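PDB 6MLY: bifunctional GH43-CE protein from Bacteroides eggerthii, which probably hydrolyses xylan-derived chains through its family 43 glycoside hydrolase domain, to which a carbohydrate esterase domain is joined. Local coordinates for residues E104-L109 and T123-E128. Sequence-based numbering, arbitrary orientation.
Sequences EGVYYL and TTKNLE
With CG of Y107 anti to its own carbonyl carbon (chi1 -68°) and CG of L127 anti to its backbone N (chi1 -164°), the ring and the leucine branch are turned across each other at about a right angle. CB of L127 sits over one face of the Y107 ring, 4.0 Å from the centroid, in a CH-pi contact, while L127 CD2 reaches Y107 CD2 at 3.7 Å. The carbonyl oxygen of T124 lies in the ring plane at its edge and also accepts a hydrogen bond from the Y107 backbone N, 2.9 Å from N to O. The return bond, T124 N to Y107 O, is longer at 3.3 Å and completes an antiparallel hydrogen-bonded pair. In the adjoining non-hydrogen-bonded pair, T123 CG2 packs obliquely against CD2 and CE2 of Y108. At the end of the strand, T124 OG1 accepts from N126 N at 3.2 Å in an ST turn and is also hydrogen-bonded to P131 O. The Y107 ring meets Y43 edge-to-face and Y102 with the planes at about 50°. Shortening Y107 to an alanine would probably cost L127 CB its aromatic face and leave a gap beside Y43. The arrangement is that of a beta hairpin, strands 106-113 and 118-124, forming the middle of a four-stranded antiparallel sheet, as in the blades of the family 43 beta-propeller.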
# COMPACT_ATOMS: atom_id res chain seq x y z
N GLU A 104 -19.22 -7.37 -40.74
CA GLU A 104 -19.29 -6.82 -42.11
C GLU A 104 -18.74 -5.39 -42.15
O GLU A 104 -19.41 -4.46 -42.63
CB GLU A 104 -20.72 -6.94 -42.65
CG GLU A 104 -20.96 -8.27 -43.34
CD GLU A 104 -22.33 -8.43 -43.97
OE1 GLU A 104 -23.31 -8.46 -43.21
OE2 GLU A 104 -22.41 -8.51 -45.23
N GLY A 105 -17.52 -5.23 -41.63
CA GLY A 105 -16.71 -4.03 -41.79
C GLY A 105 -16.89 -3.00 -40.68
O GLY A 105 -16.22 -1.97 -40.69
N VAL A 106 -17.78 -3.26 -39.71
CA VAL A 106 -18.08 -2.28 -38.67
C VAL A 106 -17.88 -2.91 -37.29
O VAL A 106 -18.40 -3.99 -37.01
CB VAL A 106 -19.50 -1.70 -38.83
CG1 VAL A 106 -19.91 -0.86 -37.63
CG2 VAL A 106 -19.63 -0.89 -40.11
N TYR A 107 -17.13 -2.20 -36.44
CA TYR A 107 -16.95 -2.57 -35.04
C TYR A 107 -18.17 -2.10 -34.24
O TYR A 107 -18.64 -0.97 -34.41
CB TYR A 107 -15.66 -1.96 -34.47
CG TYR A 107 -14.40 -2.55 -35.06
CD1 TYR A 107 -13.75 -1.94 -36.12
CD2 TYR A 107 -13.87 -3.74 -34.57
CE1 TYR A 107 -12.60 -2.48 -36.67
CE2 TYR A 107 -12.73 -4.29 -35.12
CZ TYR A 107 -12.09 -3.66 -36.17
OH TYR A 107 -10.97 -4.20 -36.72
N TYR A 108 -18.67 -2.98 -33.37
CA TYR A 108 -19.85 -2.72 -32.55
C TYR A 108 -19.49 -2.91 -31.07
O TYR A 108 -19.07 -4.01 -30.67
CB TYR A 108 -21.00 -3.63 -32.96
CG TYR A 108 -21.56 -3.36 -34.33
CD1 TYR A 108 -21.07 -4.00 -35.45
CD2 TYR A 108 -22.58 -2.43 -34.50
CE1 TYR A 108 -21.59 -3.75 -36.71
CE2 TYR A 108 -23.10 -2.17 -35.76
CZ TYR A 108 -22.61 -2.83 -36.87
OH TYR A 108 -23.12 -2.56 -38.10
N LEU A 109 -19.68 -1.84 -30.29
CA LEU A 109 -19.34 -1.79 -28.87
C LEU A 109 -20.55 -1.34 -28.06
O LEU A 109 -21.14 -0.29 -28.35
CB LEU A 109 -18.16 -0.83 -28.69
CG LEU A 109 -17.14 -1.24 -27.64
CD1 LEU A 109 -16.10 -0.15 -27.44
CD2 LEU A 109 -17.82 -1.59 -26.33
N THR A 123 -20.69 2.60 -32.54
CA THR A 123 -20.27 1.95 -33.79
C THR A 123 -19.26 2.82 -34.54
O THR A 123 -19.38 4.04 -34.56
CB THR A 123 -21.47 1.66 -34.70
OG1 THR A 123 -21.97 2.91 -35.18
CG2 THR A 123 -22.57 0.88 -34.01
N THR A 124 -18.29 2.17 -35.19
CA THR A 124 -17.24 2.83 -35.99
C THR A 124 -16.59 1.85 -36.96
O THR A 124 -16.62 0.63 -36.74
CB THR A 124 -16.16 3.44 -35.08
OG1 THR A 124 -15.29 4.21 -35.91
CG2 THR A 124 -15.37 2.39 -34.34
N LYS A 125 -15.96 2.39 -38.02
CA LYS A 125 -15.22 1.60 -39.01
C LYS A 125 -13.72 1.61 -38.68
O LYS A 125 -12.93 0.96 -39.36
CB LYS A 125 -15.48 2.13 -40.43
CG LYS A 125 -16.87 1.83 -40.98
CD LYS A 125 -17.19 2.52 -42.30
CE LYS A 125 -17.19 1.60 -43.49
NZ LYS A 125 -17.47 2.33 -44.75
N ASN A 126 -13.32 2.37 -37.65
CA ASN A 126 -11.93 2.40 -37.19
C ASN A 126 -11.93 2.46 -35.65
O ASN A 126 -12.15 3.52 -35.07
CB ASN A 126 -11.17 3.58 -37.81
CG ASN A 126 -9.67 3.49 -37.60
OD1 ASN A 126 -9.19 2.77 -36.73
ND2 ASN A 126 -8.92 4.24 -38.39
N LEU A 127 -11.66 1.32 -35.02
CA LEU A 127 -11.78 1.15 -33.56
C LEU A 127 -10.72 1.96 -32.80
O LEU A 127 -10.88 2.24 -31.62
CB LEU A 127 -11.68 -0.35 -33.24
CG LEU A 127 -12.16 -0.77 -31.85
CD1 LEU A 127 -13.56 -0.26 -31.57
CD2 LEU A 127 -12.10 -2.28 -31.71
N GLU A 128 -9.64 2.35 -33.48
CA GLU A 128 -8.52 3.05 -32.85
C GLU A 128 -8.72 4.57 -32.90
O GLU A 128 -8.26 5.27 -31.99
CB GLU A 128 -7.21 2.62 -33.50
CG GLU A 128 -6.99 1.12 -33.46
CD GLU A 128 -5.71 0.62 -34.12
OE1 GLU A 128 -5.57 -0.61 -34.28
OE2 GLU A 128 -4.85 1.45 -34.46